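GTPase-activating protein skywalker (Drosophila melanogaster, PDB 6R82) is a GTPase-activating protein for Rab35, represented here by its TLDc domain, that regulates synaptic vesicle protein recycling through endosomal trafficking. Local coordinates at residues Q13-L18 / L58-T63; L34-E39 / I176-V181; C42-F47 / E150-G155. All coordinates share one frame; numbering follows the deposited sequence.

Interaction 1 (Q13-L18 / L58-T63); sequences QFLFTL and LLMIKT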
loop_
_atom_site.group_PDB
_atom_site.type_symbol
_atom_site.label_atom_id
_atom_site.label_comp_id
_atom_site.label_asym_id
_atom_site.label_seq_id
_atom_site.Cartn_x
_atom_site.Cartn_y
_atom_site.Cartn_z
ATOM N N GLN A 13 7.897 8.860 -12.690
ATOM C CA GLN A 13 6.900 8.530 -13.706
ATOM C C GLN A 13 5.725 7.766 -13.126
ATOM O O GLN A 13 4.578 7.951 -13.555
ATOM C CB GLN A 13 7.541 7.706 -14.822
ATOM C CG GLN A 13 8.569 8.471 -15.614
ATOM C CD GLN A 13 9.260 7.608 -16.640
ATOM O OE1 GLN A 13 8.611 6.878 -17.391
ATOM N NE2 GLN A 13 10.592 7.672 -16.662
ATOM N N PHE A 14 5.988 6.862 -12.189
ATOM C CA PHE A 14 4.902 6.038 -11.682
ATOM C C PHE A 14 3.876 6.876 -10.917
ATOM O O PHE A 14 2.672 6.608 -11.000
ATOM C CB PHE A 14 5.476 4.911 -10.817
ATOM C CG PHE A 14 6.401 3.970 -11.574
ATOM C CD1 PHE A 14 6.172 3.674 -12.917
ATOM C CD2 PHE A 14 7.499 3.388 -10.944
ATOM C CE1 PHE A 14 7.015 2.811 -13.615
ATOM C CE2 PHE A 14 8.347 2.525 -11.640
ATOM C CZ PHE A 14 8.102 2.241 -12.977
ATOM N N LEU A 15 4.330 7.903 -10.192
ATOM C CA LEU A 15 3.406 8.796 -9.498
ATOM C C LEU A 15 2.503 9.529 -10.479
ATOM O O LEU A 15 1.288 9.631 -10.263
ATOM C CB LEU A 15 4.180 9.812 -8.657
ATOM C CG LEU A 15 4.751 9.352 -7.314
ATOM C CD1 LEU A 15 5.384 10.530 -6.609
ATOM C CD2 LEU A 15 3.642 8.783 -6.481
ATOM N N PHE A 16 3.087 10.066 -11.558
ATOM C CA PHE A 16 2.295 10.813 -12.532
ATOM C C PHE A 16 1.297 9.911 -13.240
ATOM O O PHE A 16 0.186 10.356 -13.560
ATOM C CB PHE A 16 3.219 11.518 -13.531
ATOM C CG PHE A 16 3.899 12.735 -12.961
ATOM C CD1 PHE A 16 3.208 13.929 -12.825
ATOM C CD2 PHE A 16 5.223 12.682 -12.542
ATOM C CE1 PHE A 16 3.818 15.054 -12.277
ATOM C CE2 PHE A 16 5.849 13.801 -12.004
ATOM C CZ PHE A 16 5.141 14.998 -11.876
ATOM N N THR A 17 1.657 8.636 -13.451
ATOM C CA THR A 17 0.718 7.669 -14.024
ATOM C C THR A 17 -0.441 7.405 -13.080
ATOM O O THR A 17 -1.585 7.259 -13.520
ATOM C CB THR A 17 1.433 6.351 -14.340
ATOM O OG1 THR A 17 2.596 6.617 -15.130
ATOM C CG2 THR A 17 0.520 5.406 -15.097
ATOM N N LEU A 18 -0.157 7.322 -11.775
ATOM C CA LEU A 18 -1.179 7.027 -10.771
ATOM C C LEU A 18 -2.031 8.232 -10.391
ATOM O O LEU A 18 -3.080 8.048 -9.763
ATOM C CB LEU A 18 -0.525 6.516 -9.482
ATOM C CG LEU A 18 0.137 5.156 -9.520
ATOM C CD1 LEU A 18 0.741 4.875 -8.166
ATOM C CD2 LEU A 18 -0.894 4.109 -9.883
ATOM N N LEU A 58 0.966 6.246 -0.089
ATOM C CA LEU A 58 0.974 5.517 -1.347
ATOM C C LEU A 58 2.151 4.553 -1.308
ATOM O O LEU A 58 3.305 4.978 -1.174
ATOM C CB LEU A 58 1.085 6.473 -2.542
ATOM C CG LEU A 58 0.876 5.872 -3.937
ATOM C CD1 LEU A 58 -0.464 5.154 -4.013
ATOM C CD2 LEU A 58 0.931 6.970 -4.983
ATOM N N LEU A 59 1.858 3.268 -1.405
ATOM C CA LEU A 59 2.867 2.224 -1.309
ATOM C C LEU A 59 3.119 1.662 -2.703
ATOM O O LEU A 59 2.168 1.303 -3.403
ATOM C CB LEU A 59 2.402 1.128 -0.344
ATOM C CG LEU A 59 3.472 0.170 0.169
ATOM C CD1 LEU A 59 3.216 -0.198 1.631
ATOM C CD2 LEU A 59 3.502 -1.063 -0.715
ATOM N N MET A 60 4.385 1.604 -3.107
ATOM C CA MET A 60 4.758 1.126 -4.436
ATOM C C MET A 60 5.821 0.044 -4.324
ATOM O O MET A 60 6.895 0.284 -3.768
ATOM C CB MET A 60 5.268 2.267 -5.313
ATOM C CG MET A 60 5.009 2.011 -6.795
ATOM S SD MET A 60 5.171 3.511 -7.763
ATOM C CE MET A 60 4.039 4.617 -6.899
ATOM N N ILE A 61 5.538 -1.128 -4.887
ATOM C CA ILE A 61 6.442 -2.273 -4.852
ATOM C C ILE A 61 6.955 -2.537 -6.258
ATOM O O ILE A 61 6.168 -2.637 -7.209
ATOM C CB ILE A 61 5.748 -3.528 -4.292
ATOM C CG1 ILE A 61 5.326 -3.294 -2.842
ATOM C CG2 ILE A 61 6.665 -4.758 -4.413
ATOM C CD1 ILE A 61 4.233 -4.210 -2.363
ATOM N N LYS A 62 8.270 -2.667 -6.383
ATOM C CA LYS A 62 8.916 -3.126 -7.607
ATOM C C LYS A 62 9.545 -4.487 -7.305
ATOM O O LYS A 62 10.446 -4.585 -6.463
ATOM C CB LYS A 62 9.953 -2.107 -8.084
ATOM C CG LYS A 62 9.349 -0.811 -8.688
ATOM C CD LYS A 62 10.063 0.456 -8.188
ATOM C CE LYS A 62 9.123 1.656 -8.105
ATOM N NZ LYS A 62 8.165 1.556 -6.959
ATOM N N THR A 63 9.060 -5.535 -7.973
ATOM C CA THR A 63 9.587 -6.878 -7.750
ATOM C C THR A 63 10.821 -7.142 -8.610
ATOM O O THR A 63 11.076 -6.464 -9.608
ATOM C CB THR A 63 8.536 -7.950 -8.050
ATOM O OG1 THR A 63 8.472 -8.190 -9.460
ATOM C CG2 THR A 63 7.173 -7.527 -7.538
#
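Met60 is the residue that both ends of the helical segment 13-18 close on. Its SD lies 3.4 Å from Phe14 CB and sits oblique to the Phe14 ring, 5.0 Å from the ring centroid, a Met-aromatic contact. The methyl goes the other way. The chain extends through CG and then bends at chi3 (-54°), which turns CE toward the far turn of the helix. There CE meets Leu18 CD1 tip to tip at 3.5 Å. The second methyl of Leu58, CD2, touches both leucines of the helix. Leu15 CD2 is 3.6 Å from Leu58 CD2, the two side chains sliding past each other in opposite directions, and Leu18 CD1 is 3.8 Å from the same methyl. At the other end the aliphatic part of Lys62 takes over: its CE comes to the edge of the Phe14 ring, 3.7 Å from Phe14 CD2.

This is helix-on-sheet packing within the TLDc domain. The alternate residues Leu58, Met60 and Lys62 of the strand face the helix, and the short segment axes approach to 11.1 Å, their N-to-C directions 126° apart. The contact is apolar throughout and largely buried. Strand 99-104 extends the surface under the helix, with Leu103 touching both Phe14 and Leu18. On the other side strand 173-185 adds Tyr182 against Leu15. Backbone bonds from Met60 to Glu180 and from Leu59 to Ala71 fix the strand between its neighbours.

Interaction 2 (L34-E39 / I176-V181); sequences LYTTEE and IRVLEV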
loop_
_atom_site.group_PDB
_atom_site.type_symbol
_atom_site.label_atom_id
_atom_site.label_comp_id
_atom_site.label_asym_id
_atom_site.label_seq_id
_atom_site.Cartn_x
_atom_site.Cartn_y
_atom_site.Cartn_z
ATOM N N LEU A 34 8.615 9.153 1.810
ATOM C CA LEU A 34 8.803 8.902 3.246
ATOM C C LEU A 34 9.825 7.806 3.535
ATOM O O LEU A 34 10.508 7.859 4.567
ATOM C CB LEU A 34 7.479 8.494 3.909
ATOM C CG LEU A 34 6.272 9.403 3.640
ATOM C CD1 LEU A 34 5.000 8.803 4.233
ATOM C CD2 LEU A 34 6.535 10.808 4.215
ATOM N N TYR A 35 9.922 6.805 2.663
ATOM C CA TYR A 35 10.685 5.598 2.956
ATOM C C TYR A 35 11.024 4.920 1.648
ATOM O O TYR A 35 10.144 4.757 0.794
ATOM C CB TYR A 35 9.892 4.620 3.843
ATOM C CG TYR A 35 10.669 3.341 4.190
ATOM C CD1 TYR A 35 11.595 3.328 5.231
ATOM C CD2 TYR A 35 10.488 2.170 3.465
ATOM C CE1 TYR A 35 12.310 2.184 5.545
ATOM C CE2 TYR A 35 11.199 1.018 3.776
ATOM C CZ TYR A 35 12.104 1.037 4.816
ATOM O OH TYR A 35 12.822 -0.093 5.128
ATOM N N THR A 36 12.285 4.508 1.502
ATOM C CA THR A 36 12.678 3.663 0.385
ATOM C C THR A 36 13.702 2.634 0.846
ATOM O O THR A 36 14.647 2.959 1.572
ATOM C CB THR A 36 13.258 4.471 -0.785
ATOM O OG1 THR A 36 13.761 3.564 -1.776
ATOM C CG2 THR A 36 14.391 5.352 -0.312
ATOM N N THR A 37 13.515 1.398 0.395
ATOM C CA THR A 37 14.442 0.322 0.726
ATOM C C THR A 37 15.815 0.537 0.107
ATOM O O THR A 37 16.784 -0.092 0.542
ATOM C CB THR A 37 13.866 -1.007 0.267
ATOM O OG1 THR A 37 13.485 -0.896 -1.109
ATOM C CG2 THR A 37 12.632 -1.350 1.081
ATOM N N GLU A 38 15.923 1.428 -0.881
ATOM C CA GLU A 38 17.216 1.754 -1.465
ATOM C C GLU A 38 18.093 2.593 -0.539
ATOM O O GLU A 38 19.313 2.623 -0.738
ATOM C CB GLU A 38 17.019 2.490 -2.796
ATOM C CG GLU A 38 16.693 1.579 -3.991
ATOM C CD GLU A 38 16.934 2.265 -5.339
ATOM O OE1 GLU A 38 17.995 2.019 -5.965
ATOM O OE2 GLU A 38 16.062 3.056 -5.767
ATOM N N GLU A 39 17.516 3.270 0.466
ATOM C CA GLU A 39 18.280 4.204 1.295
ATOM C C GLU A 39 18.073 4.078 2.801
ATOM O O GLU A 39 18.917 4.579 3.552
ATOM C CB GLU A 39 17.957 5.664 0.918
ATOM C CG GLU A 39 17.830 5.972 -0.581
ATOM C CD GLU A 39 19.146 6.364 -1.234
ATOM O OE1 GLU A 39 19.237 6.303 -2.488
ATOM O OE2 GLU A 39 20.088 6.731 -0.494
ATOM N N ILE A 176 11.080 -8.473 -3.344
ATOM C CA ILE A 176 11.016 -7.022 -3.461
ATOM C C ILE A 176 12.378 -6.507 -3.899
ATOM O O ILE A 176 13.377 -6.692 -3.197
ATOM C CB ILE A 176 10.580 -6.381 -2.136
ATOM C CG1 ILE A 176 9.130 -6.771 -1.838
ATOM C CG2 ILE A 176 10.745 -4.858 -2.190
ATOM C CD1 ILE A 176 8.941 -7.447 -0.497
ATOM N N ARG A 177 12.422 -5.870 -5.069
ATOM C CA ARG A 177 13.635 -5.178 -5.477
ATOM C C ARG A 177 13.738 -3.822 -4.792
ATOM O O ARG A 177 14.789 -3.469 -4.249
ATOM C CB ARG A 177 13.675 -5.012 -6.994
ATOM C CG ARG A 177 15.054 -4.643 -7.509
ATOM C CD ARG A 177 14.992 -4.018 -8.891
ATOM N NE ARG A 177 14.239 -4.838 -9.837
ATOM C CZ ARG A 177 14.363 -4.756 -11.161
ATOM N NH1 ARG A 177 15.220 -3.892 -11.699
ATOM N NH2 ARG A 177 13.635 -5.539 -11.948
ATOM N N VAL A 178 12.655 -3.051 -4.805
ATOM C CA VAL A 178 12.602 -1.803 -4.053
ATOM C C VAL A 178 11.161 -1.551 -3.625
ATOM O O VAL A 178 10.206 -1.850 -4.353
ATOM C CB VAL A 178 13.199 -0.628 -4.860
ATOM C CG1 VAL A 178 12.569 -0.549 -6.226
ATOM C CG2 VAL A 178 13.038 0.700 -4.103
ATOM N N LEU A 179 11.014 -1.060 -2.403
ATOM C CA LEU A 179 9.736 -0.595 -1.894
ATOM C C LEU A 179 9.842 0.895 -1.599
ATOM O O LEU A 179 10.844 1.350 -1.040
ATOM C CB LEU A 179 9.329 -1.365 -0.638
ATOM C CG LEU A 179 8.026 -0.840 -0.038
ATOM C CD1 LEU A 179 7.033 -1.957 0.082
ATOM C CD2 LEU A 179 8.303 -0.225 1.313
ATOM N N GLU A 180 8.810 1.643 -1.993
ATOM C CA GLU A 180 8.734 3.079 -1.768
ATOM C C GLU A 180 7.397 3.434 -1.131
ATOM O O GLU A 180 6.362 2.868 -1.492
ATOM C CB GLU A 180 8.895 3.854 -3.088
ATOM C CG GLU A 180 10.354 4.001 -3.536
ATOM C CD GLU A 180 10.504 4.595 -4.944
ATOM O OE1 GLU A 180 9.469 4.813 -5.630
ATOM O OE2 GLU A 180 11.668 4.832 -5.358
ATOM N N VAL A 181 7.427 4.374 -0.182
ATOM C CA VAL A 181 6.221 4.912 0.441
ATOM C C VAL A 181 6.244 6.432 0.317
ATOM O O VAL A 181 7.236 7.070 0.681
ATOM C CB VAL A 181 6.092 4.503 1.924
ATOM C CG1 VAL A 181 4.707 4.908 2.457
ATOM C CG2 VAL A 181 6.301 3.007 2.086
HETATM O O HOH W 1 13.757 4.529 -4.185
#
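Residues Leu34 to Thr36 pair antiparallel with Val178 to Val181, with Tyr35 and Val181 as a hydrogen-bonded pair and Thr36 and Glu180 as a non-hydrogen-bonded one. Leu34 and Tyr35 both face Val181 in a classic beta bulge: Val181 O accepts from Leu34 N at 2.7 Å and more weakly from Tyr35 N. Val181 N returns a bond to Tyr35 O. Next along, Thr37 N donates to Leu179 O at 3.0 Å, and the Thr37 side chain continues the ladder. Its OG1 stands between the backbone N and the carbonyl carbon (chi1 52°), where it takes the N-H of Leu179 at 2.8 Å in a nearly straight bond (166°). Thr37 CG2 meets Leu179 CB at 3.7 Å. A valine at Thr37 would probably leave the Leu179 N-H without this acceptor and weaken the hold on the turn.

Leu179 CD2 comes to the edge of the Tyr35 ring, 3.9 Å from Tyr35 CD2. Thr36 OG1 accepts from Glu38 N, two residues on, an ST turn. The same hydroxyl donates to a water that also bonds Glu38 OE2. Glu180 OE1 bonds Tyr182 OH.

Strand 57-63 flanks strand 173-185 through backbone bonds such as Val178 with Lys62. Helix 44-51 packs on the Tyr35 and Val181 face, with Val51 against Tyr35 and Phe47 against Val181.

Interaction 3 (C42-F47 / E150-G155); sequences CSLTTF and ENIRFG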
loop_
_atom_site.group_PDB
_atom_site.type_symbol
_atom_site.label_atom_id
_atom_site.label_comp_id
_atom_site.label_asym_id
_atom_site.label_seq_id
_atom_site.Cartn_x
_atom_site.Cartn_y
_atom_site.Cartn_z
ATOM N N CYS A 42 15.970 -1.888 5.609
ATOM C CA CYS A 42 15.058 -2.808 4.955
ATOM C C CYS A 42 14.467 -3.704 6.048
ATOM O O CYS A 42 14.856 -4.865 6.220
ATOM C CB CYS A 42 15.770 -3.610 3.867
ATOM S SG CYS A 42 14.711 -4.048 2.491
ATOM N N SER A 43 13.509 -3.146 6.789
ATOM C CA SER A 43 12.851 -3.865 7.873
ATOM C C SER A 43 11.563 -3.142 8.239
ATOM O O SER A 43 11.458 -1.919 8.090
ATOM C CB SER A 43 13.747 -3.963 9.106
ATOM O OG SER A 43 14.034 -2.669 9.612
ATOM N N LEU A 44 10.594 -3.909 8.750
ATOM C CA LEU A 44 9.362 -3.296 9.223
ATOM C C LEU A 44 9.648 -2.291 10.325
ATOM O O LEU A 44 8.998 -1.247 10.390
ATOM C CB LEU A 44 8.388 -4.369 9.696
ATOM C CG LEU A 44 7.772 -5.155 8.539
ATOM C CD1 LEU A 44 6.647 -6.025 9.037
ATOM C CD2 LEU A 44 7.262 -4.228 7.439
ATOM N N THR A 45 10.655 -2.563 11.160
ATOM C CA THR A 45 10.989 -1.662 12.260
ATOM C C THR A 45 11.392 -0.270 11.758
ATOM O O THR A 45 10.921 0.748 12.281
ATOM C CB THR A 45 12.104 -2.275 13.109
ATOM O OG1 THR A 45 11.652 -3.524 13.657
ATOM C CG2 THR A 45 12.477 -1.327 14.241
ATOM N N THR A 46 12.267 -0.197 10.749
ATOM C CA THR A 46 12.612 1.122 10.216
ATOM C C THR A 46 11.477 1.699 9.378
ATOM O O THR A 46 11.296 2.923 9.346
ATOM C CB THR A 46 13.909 1.072 9.398
ATOM O OG1 THR A 46 13.763 0.172 8.292
ATOM C CG2 THR A 46 15.069 0.609 10.274
ATOM N N PHE A 47 10.699 0.842 8.715
ATOM C CA PHE A 47 9.510 1.288 7.986
ATOM C C PHE A 47 8.543 2.044 8.906
ATOM O O PHE A 47 8.105 3.158 8.583
ATOM C CB PHE A 47 8.838 0.064 7.351
ATOM C CG PHE A 47 7.500 0.335 6.699
ATOM C CD1 PHE A 47 6.325 0.253 7.427
ATOM C CD2 PHE A 47 7.420 0.593 5.334
ATOM C CE1 PHE A 47 5.094 0.471 6.825
ATOM C CE2 PHE A 47 6.198 0.805 4.718
ATOM C CZ PHE A 47 5.029 0.747 5.465
ATOM N N GLU A 150 8.834 -9.377 7.541
ATOM C CA GLU A 150 9.451 -8.404 8.433
ATOM C C GLU A 150 10.764 -7.862 7.900
ATOM O O GLU A 150 11.260 -6.862 8.431
ATOM C CB GLU A 150 9.686 -9.024 9.818
ATOM C CG GLU A 150 10.802 -10.069 9.839
ATOM C CD GLU A 150 10.814 -10.901 11.119
ATOM O OE1 GLU A 150 11.783 -10.774 11.900
ATOM O OE2 GLU A 150 9.858 -11.679 11.345
ATOM N N ASN A 151 11.343 -8.496 6.880
ATOM C CA ASN A 151 12.584 -8.024 6.283
ATOM C C ASN A 151 12.349 -7.240 5.003
ATOM O O ASN A 151 13.318 -6.744 4.418
ATOM C CB ASN A 151 13.524 -9.200 6.002
ATOM C CG ASN A 151 13.842 -9.991 7.251
ATOM O OD1 ASN A 151 13.516 -11.176 7.350
ATOM N ND2 ASN A 151 14.465 -9.335 8.221
ATOM N N ILE A 152 11.087 -7.109 4.577
ATOM C CA ILE A 152 10.699 -6.459 3.325
ATOM C C ILE A 152 11.510 -7.062 2.184
ATOM O O ILE A 152 11.959 -6.352 1.273
ATOM C CB ILE A 152 10.854 -4.925 3.401
ATOM C CG1 ILE A 152 10.408 -4.416 4.772
ATOM C CG2 ILE A 152 10.008 -4.249 2.318
ATOM C CD1 ILE A 152 10.148 -2.915 4.824
ATOM N N ARG A 153 11.711 -8.381 2.245
ATOM C CA ARG A 153 12.439 -9.099 1.214
ATOM C C ARG A 153 11.521 -9.985 0.378
ATOM O O ARG A 153 11.562 -9.914 -0.855
ATOM C CB ARG A 153 13.559 -9.926 1.845
ATOM C CG ARG A 153 14.037 -11.066 0.962
ATOM C CD ARG A 153 15.298 -11.739 1.512
ATOM N NE ARG A 153 16.503 -10.911 1.396
ATOM C CZ ARG A 153 16.976 -10.372 0.267
ATOM N NH1 ARG A 153 16.377 -10.575 -0.903
ATOM N NH2 ARG A 153 18.081 -9.633 0.307
ATOM N N PHE A 154 10.662 -10.793 1.015
ATOM C CA PHE A 154 9.744 -11.666 0.297
ATOM C C PHE A 154 8.301 -11.309 0.625
ATOM O O PHE A 154 7.994 -10.820 1.716
ATOM C CB PHE A 154 9.958 -13.154 0.636
ATOM C CG PHE A 154 11.352 -13.652 0.398
ATOM C CD1 PHE A 154 11.919 -13.583 -0.861
ATOM C CD2 PHE A 154 12.091 -14.206 1.439
ATOM C CE1 PHE A 154 13.204 -14.038 -1.090
ATOM C CE2 PHE A 154 13.383 -14.668 1.216
ATOM C CZ PHE A 154 13.937 -14.584 -0.052
ATOM N N GLY A 155 7.407 -11.610 -0.315
ATOM C CA GLY A 155 6.004 -11.308 -0.149
ATOM C C GLY A 155 5.144 -12.208 -1.005
ATOM O O GLY A 155 5.637 -12.981 -1.830
HETATM O O HOH W 2 11.524 -5.527 11.362
#
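Ile152 reaches from the loop before strand 154-156 into the start of helix 44-51. Its CB lies 4.1 Å from Cys42 SG. CG1, anti to the carbonyl carbon (chi1 -40°), runs beside the backbone of Ser43, 3.9 Å from its N. At the tip, CD1 is 3.7 Å from Ser43 O. The same methyl touches Leu44 CD2 and Phe47 CB, each at 4.1 Å, so the tip is wedged among the first residues of the helix.

Beside it the backbones join. Leu44 N donates to Glu150 O at 3.0 Å, with an N-H...O angle of 164°, though the donor stands 38° out of the carbonyl plane. A water accepts from Thr45 N and donates to this same oxygen. Glu150 O therefore takes up two N-H groups of the first helical turn, one directly and one through water. The carboxylate of Glu150 is engaged elsewhere, in a salt bridge with Lys134. Asp149 braces the loop, its carboxylate accepting from the N-H groups of Asn151, Arg153 and Phe154.

Ser43 holds the N-cap position. The contact joins a helix N terminus to the loop between the antiparallel strands 146-149 and 154-156, a beta hairpin of the TLDc domain.

Overall arrangement
From the N terminus, helix 13-18 comes first and meets strand 57-63 in interaction 1, closing a loop that holds strand 30-36 and helix 44-51. Both of these find partners much later in the chain. Residues 34-39 pair with 176-181 in interaction 2, and 42-47 meet 150-155 in interaction 3. Interaction 3 is nested inside the long loop closed by interaction 2, while interaction 1 crosses both. Strand 173-185 is the common element: it lies beside strand 57-63, strand 30-36 and strand 154-156. The contacts thus tie an N-terminal helix, the antiparallel sheet, helix 44-51 and a late hairpin into one TLDc domain.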